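Local coordinates for protein 5'-deoxynucleotidase (Archaeoglobus fulgidus, PDB 1YNB) that probably hydrolyses 2'-deoxyribonucleoside 5'-phosphates to the deoxyribonucleoside and phosphate, as a homodimeric, metal-dependent HD-domain phosphohydrolase, at residues A47-I52 / S121-L126; R144-V149 / V162-K167. One frame throughout, in Å; residues are numbered along the deposited sequence.

Contact 1 of 2, residues A47-I52 / S121-L126; sequences AIIAFI and SDADKL
A50 and A123 meet where helices 39-56 and 117-135 come together, their CB methyls 3.7 Å apart. The CB of A123 also rests 3.6 Å from the backbone N of A50, pressing on the turn of the other helix. Two alanines suit this place because a single methyl on each side lets the segment axes come within 8.3 Å, at 127° between their N-to-C directions. I49 widens the seam: its CG2 lies 3.9 Å from A123 CB and equally far from L126 CD1, the methyl of its beta branch lodged between a small neighbour and a large one. With CG1 beside the backbone N of I49 (chi1 -69°), CG2 stands anti to that N, which turns it to A123 and L126. L126 reaches over from the next turn with one methyl, its chain slanting across that of I49. All four residues are buried, the side chains that meet are aliphatic, and no hydrogen bond joins the segments.

Farther out, L126 packs on I159 and Y160 of helix 154-166, and I49 meets I14 of the second subunit. The carboxylate of D122 accepts bonds from the backbone N of K152 and T153. The CB of D124 points away from residues 47-52, but its OD2 makes a weak hydrogen bond to H42 NE2, earlier on helix 39-56. D124, H42, H74 and D75 converge as in the H...HD...D metal site of the all-helical HD-domain fold, though no metal is bound to them here.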
loop_
_atom_site.group_PDB
_atom_site.type_symbol
_atom_site.label_atom_id
_atom_site.label_comp_id
_atom_site.label_asym_id
_atom_site.label_seq_id
_atom_site.Cartn_x
_atom_site.Cartn_y
_atom_site.Cartn_z
ATOM N N ALA A 47 -0.117 -12.746 -8.937
ATOM C CA ALA A 47 -1.242 -12.800 -9.888
ATOM C C ALA A 47 -1.020 -11.837 -11.026
ATOM O O ALA A 47 -1.186 -12.204 -12.195
ATOM C CB ALA A 47 -2.583 -12.554 -9.167
ATOM N N ILE A 48 -0.611 -10.599 -10.729
ATOM C CA ILE A 48 -0.325 -9.649 -11.771
ATOM C C ILE A 48 0.841 -10.161 -12.637
ATOM O O ILE A 48 0.810 -10.091 -13.882
ATOM C CB ILE A 48 -0.056 -8.258 -11.137
ATOM C CG1 ILE A 48 -1.371 -7.749 -10.521
ATOM C CG2 ILE A 48 0.486 -7.240 -12.171
ATOM C CD1 ILE A 48 -1.210 -6.478 -9.711
ATOM N N ILE A 49 1.883 -10.702 -12.010
ATOM C CA ILE A 49 2.972 -11.236 -12.825
ATOM C C ILE A 49 2.501 -12.387 -13.749
ATOM O O ILE A 49 2.955 -12.472 -14.890
ATOM C CB ILE A 49 4.102 -11.767 -11.927
ATOM C CG1 ILE A 49 4.770 -10.535 -11.249
ATOM C CG2 ILE A 49 5.159 -12.514 -12.756
ATOM C CD1 ILE A 49 5.843 -10.952 -10.134
ATOM N N ALA A 50 1.628 -13.257 -13.236
ATOM C CA ALA A 50 1.155 -14.408 -14.019
ATOM C C ALA A 50 0.401 -13.901 -15.258
ATOM O O ALA A 50 0.540 -14.467 -16.349
ATOM C CB ALA A 50 0.277 -15.302 -13.176
ATOM N N PHE A 51 -0.367 -12.833 -15.074
ATOM C CA PHE A 51 -1.103 -12.168 -16.159
ATOM C C PHE A 51 -0.059 -11.717 -17.193
ATOM O O PHE A 51 -0.164 -12.011 -18.390
ATOM C CB PHE A 51 -1.833 -10.964 -15.595
ATOM C CG PHE A 51 -2.598 -10.177 -16.609
ATOM C CD1 PHE A 51 -3.844 -10.627 -17.057
ATOM C CD2 PHE A 51 -2.092 -8.981 -17.097
ATOM C CE1 PHE A 51 -4.585 -9.880 -17.986
ATOM C CE2 PHE A 51 -2.815 -8.224 -18.024
ATOM C CZ PHE A 51 -4.082 -8.700 -18.459
ATOM N N ILE A 52 0.982 -11.020 -16.723
ATOM C CA ILE A 52 2.036 -10.565 -17.617
ATOM C C ILE A 52 2.732 -11.715 -18.357
ATOM O O ILE A 52 2.995 -11.611 -19.571
ATOM C CB ILE A 52 3.102 -9.762 -16.842
ATOM C CG1 ILE A 52 2.521 -8.411 -16.410
ATOM C CG2 ILE A 52 4.323 -9.492 -17.738
ATOM C CD1 ILE A 52 3.408 -7.670 -15.371
ATOM N N SER A 121 3.324 -21.135 -11.474
ATOM C CA SER A 121 4.577 -21.592 -10.878
ATOM C C SER A 121 5.706 -20.584 -11.095
ATOM O O SER A 121 6.425 -20.256 -10.150
ATOM C CB SER A 121 4.991 -22.948 -11.475
ATOM O OG SER A 121 6.118 -23.469 -10.785
ATOM N N ASP A 122 5.870 -20.116 -12.331
ATOM C CA ASP A 122 6.907 -19.144 -12.651
ATOM C C ASP A 122 6.631 -17.801 -11.941
ATOM O O ASP A 122 7.567 -17.123 -11.470
ATOM C CB ASP A 122 6.965 -18.864 -14.150
ATOM C CG ASP A 122 7.917 -19.816 -14.917
ATOM O OD1 ASP A 122 8.495 -20.770 -14.334
ATOM O OD2 ASP A 122 8.076 -19.579 -16.117
ATOM N N ALA A 123 5.362 -17.414 -11.890
ATOM C CA ALA A 123 5.004 -16.124 -11.253
ATOM C C ALA A 123 5.311 -16.116 -9.755
ATOM O O ALA A 123 5.735 -15.079 -9.223
ATOM C CB ALA A 123 3.496 -15.798 -11.502
ATOM N N ASP A 124 5.071 -17.244 -9.092
ATOM C CA ASP A 124 5.313 -17.449 -7.657
ATOM C C ASP A 124 6.807 -17.203 -7.426
ATOM O O ASP A 124 7.201 -16.401 -6.568
ATOM C CB ASP A 124 4.951 -18.900 -7.293
ATOM C CG ASP A 124 5.310 -19.270 -5.859
ATOM O OD1 ASP A 124 5.570 -20.464 -5.606
ATOM O OD2 ASP A 124 5.318 -18.387 -4.961
ATOM N N LYS A 125 7.641 -17.884 -8.195
ATOM C CA LYS A 125 9.108 -17.717 -8.065
ATOM C C LYS A 125 9.624 -16.335 -8.490
ATOM O O LYS A 125 10.556 -15.784 -7.892
ATOM C CB LYS A 125 9.817 -18.791 -8.904
ATOM C CG LYS A 125 9.511 -20.193 -8.452
ATOM C CD LYS A 125 10.303 -21.146 -9.348
ATOM C CE LYS A 125 9.650 -22.503 -9.486
ATOM N NZ LYS A 125 10.209 -23.118 -10.743
ATOM N N LEU A 126 9.070 -15.766 -9.546
ATOM C CA LEU A 126 9.508 -14.448 -9.964
ATOM C C LEU A 126 9.112 -13.412 -8.909
ATOM O O LEU A 126 9.870 -12.455 -8.697
ATOM C CB LEU A 126 8.864 -14.000 -11.284
ATOM C CG LEU A 126 9.666 -14.048 -12.582
ATOM C CD1 LEU A 126 8.869 -13.269 -13.648
ATOM C CD2 LEU A 126 11.075 -13.410 -12.424
#

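Contact 2 of 2, residues R144-V149 / V162-K167; sequences RFAENV and VLMERK
A146 closes a short 3-10 segment, from which the chain runs on as loop through E147, and its CA lies 8.1 Å from that of M164 on the last turn of helix 154-166. K167 leaves that helix with a positive phi of 38°, and its NZ curls back to the carbonyl O of M164 at 2.9 Å, in the carbonyl plane and on a lone pair.

M164 spans the gap with a flexible, unbranched thioether. Bends at chi2 (-58°) and chi3 fold it so that SD sits 3.8 Å from the CB of A146 and the CE methyl comes 3.3 Å from the carbonyl O of A146. The small methyl of A146 suits a buried spot also lined by A129 of helix 117-135, and the same carbonyl accepts a hydrogen bond from Y160 OH. E147 adds the aliphatic part of its chain, CG lying 4.0 Å from M164 CE and the two side chains crossing nearly at right angles. An alanine in place of M164 would probably open a gap beside A146 and leave E147 CG without its partner on the helix. Loop-on-helix packing of this kind, at the edge of the all-helical HD-domain fold, sets the connection between helices 117-135 and 154-166 on the last turn of the latter, beside the bond from Y160.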
loop_
_atom_site.group_PDB
_atom_site.type_symbol
_atom_site.label_atom_id
_atom_site.label_comp_id
_atom_site.label_asym_id
_atom_site.label_seq_id
_atom_site.Cartn_x
_atom_site.Cartn_y
_atom_site.Cartn_z
ATOM N N ARG A 144 19.564 -13.701 -1.799
ATOM C CA ARG A 144 19.694 -15.121 -2.085
ATOM C C ARG A 144 18.369 -15.704 -2.560
ATOM O O ARG A 144 18.363 -16.702 -3.294
ATOM C CB ARG A 144 20.147 -15.911 -0.851
ATOM C CG ARG A 144 21.565 -15.631 -0.371
ATOM C CD ARG A 144 22.578 -15.739 -1.500
ATOM N NE ARG A 144 23.955 -15.826 -1.011
ATOM C CZ ARG A 144 24.531 -14.958 -0.181
ATOM N NH1 ARG A 144 23.858 -13.903 0.275
ATOM N NH2 ARG A 144 25.791 -15.161 0.210
ATOM N N PHE A 145 17.257 -15.131 -2.104
ATOM C CA PHE A 145 15.944 -15.630 -2.533
ATOM C C PHE A 145 15.698 -15.314 -4.015
ATOM O O PHE A 145 14.736 -15.812 -4.605
ATOM C CB PHE A 145 14.808 -15.020 -1.678
ATOM C CG PHE A 145 14.739 -15.535 -0.250
ATOM C CD1 PHE A 145 13.856 -16.568 0.099
ATOM C CD2 PHE A 145 15.500 -14.942 0.758
ATOM C CE1 PHE A 145 13.721 -16.994 1.431
ATOM C CE2 PHE A 145 15.376 -15.359 2.092
ATOM C CZ PHE A 145 14.484 -16.383 2.431
ATOM N N ALA A 146 16.523 -14.465 -4.613
ATOM C CA ALA A 146 16.370 -14.130 -6.012
ATOM C C ALA A 146 17.438 -14.801 -6.864
ATOM O O ALA A 146 17.461 -14.593 -8.064
ATOM C CB ALA A 146 16.458 -12.634 -6.219
ATOM N N GLU A 147 18.339 -15.552 -6.237
ATOM C CA GLU A 147 19.424 -16.217 -6.950
ATOM C C GLU A 147 19.130 -17.683 -7.245
ATOM O O GLU A 147 18.417 -18.354 -6.495
ATOM C CB GLU A 147 20.746 -16.092 -6.141
ATOM C CG GLU A 147 21.242 -14.631 -6.073
ATOM C CD GLU A 147 22.496 -14.386 -5.217
ATOM O OE1 GLU A 147 22.784 -15.213 -4.337
ATOM O OE2 GLU A 147 23.160 -13.334 -5.423
ATOM N N ASN A 148 19.707 -18.167 -8.341
ATOM C CA ASN A 148 19.547 -19.561 -8.771
ATOM C C ASN A 148 18.070 -19.948 -8.851
ATOM O O ASN A 148 17.649 -21.008 -8.337
ATOM C CB ASN A 148 20.259 -20.496 -7.787
ATOM C CG ASN A 148 21.639 -19.989 -7.391
ATOM O OD1 ASN A 148 22.473 -19.663 -8.249
ATOM N ND2 ASN A 148 21.889 -19.923 -6.078
ATOM N N VAL A 149 17.281 -19.090 -9.483
ATOM C CA VAL A 149 15.860 -19.358 -9.596
ATOM C C VAL A 149 15.635 -20.140 -10.861
ATOM O O VAL A 149 16.098 -19.743 -11.927
ATOM C CB VAL A 149 15.045 -18.054 -9.646
ATOM C CG1 VAL A 149 13.572 -18.360 -9.941
ATOM C CG2 VAL A 149 15.165 -17.349 -8.323
ATOM N N VAL A 162 16.455 -9.401 -16.684
ATOM C CA VAL A 162 16.515 -7.951 -16.553
ATOM C C VAL A 162 16.426 -7.533 -15.075
ATOM O O VAL A 162 17.113 -6.596 -14.670
ATOM C CB VAL A 162 15.404 -7.256 -17.404
ATOM C CG1 VAL A 162 15.388 -5.736 -17.166
ATOM C CG2 VAL A 162 15.702 -7.524 -18.886
ATOM N N LEU A 163 15.598 -8.230 -14.288
ATOM C CA LEU A 163 15.461 -7.939 -12.848
ATOM C C LEU A 163 16.859 -7.979 -12.222
ATOM O O LEU A 163 17.239 -7.080 -11.460
ATOM C CB LEU A 163 14.641 -9.024 -12.148
ATOM C CG LEU A 163 13.925 -8.932 -10.780
ATOM C CD1 LEU A 163 14.185 -10.216 -9.973
ATOM C CD2 LEU A 163 14.211 -7.636 -10.042
ATOM N N MET A 164 17.590 -9.052 -12.512
ATOM C CA MET A 164 18.922 -9.222 -11.926
ATOM C C MET A 164 20.023 -8.381 -12.560
ATOM O O MET A 164 21.061 -8.130 -11.918
ATOM C CB MET A 164 19.292 -10.713 -11.908
ATOM C CG MET A 164 18.279 -11.629 -11.134
ATOM S SD MET A 164 18.037 -11.143 -9.385
ATOM C CE MET A 164 19.506 -12.007 -8.605
ATOM N N GLU A 165 19.832 -7.945 -13.808
ATOM C CA GLU A 165 20.820 -7.079 -14.447
ATOM C C GLU A 165 20.713 -5.714 -13.779
ATOM O O GLU A 165 21.720 -5.084 -13.471
ATOM C CB GLU A 165 20.522 -6.872 -15.929
ATOM C CG GLU A 165 20.785 -8.074 -16.804
ATOM C CD GLU A 165 20.556 -7.745 -18.271
ATOM O OE1 GLU A 165 19.428 -7.298 -18.632
ATOM O OE2 GLU A 165 21.515 -7.925 -19.055
ATOM N N ARG A 166 19.475 -5.274 -13.551
ATOM C CA ARG A 166 19.232 -3.963 -12.972
ATOM C C ARG A 166 19.394 -3.885 -11.459
ATOM O O ARG A 166 19.977 -2.912 -10.965
ATOM C CB ARG A 166 17.803 -3.476 -13.294
ATOM C CG ARG A 166 17.465 -3.302 -14.773
ATOM C CD ARG A 166 15.997 -2.790 -14.969
ATOM N NE ARG A 166 15.752 -1.452 -14.397
ATOM C CZ ARG A 166 15.128 -1.207 -13.238
ATOM N NH1 ARG A 166 14.664 -2.207 -12.506
ATOM N NH2 ARG A 166 14.985 0.056 -12.801
ATOM N N LYS A 167 18.876 -4.900 -10.756
ATOM C CA LYS A 167 18.839 -4.945 -9.291
ATOM C C LYS A 167 18.554 -3.540 -8.782
ATOM O O LYS A 167 19.242 -2.996 -7.935
ATOM C CB LYS A 167 20.135 -5.497 -8.703
ATOM C CG LYS A 167 20.294 -6.996 -8.911
ATOM C CD LYS A 167 21.379 -7.569 -7.991
ATOM C CE LYS A 167 21.718 -9.018 -8.328
ATOM N NZ LYS A 167 22.483 -9.128 -9.591
#

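From the N terminus, helix 39-56 supplies the first half of contact 1, and the chain then passes through 68 residues, among them helix 61-73, before helix 117-135 returns to complete it. That long loop is closed before contact 2 opens. Contact 2 shuts a much shorter one, bringing the end of helix 154-166 back to the connection that leads into it, so the two stand in series and neither nests nor crosses. Their centres are 15 Å apart, yet they touch where K125 CB packs on V149 CG1 at 3.9 Å. Contact 1 thus joins helices 39-56 and 117-135 near the centre of the chain, contact 2 ties the end of helix 154-166 to the preceding connection farther out, and both reach the second subunit.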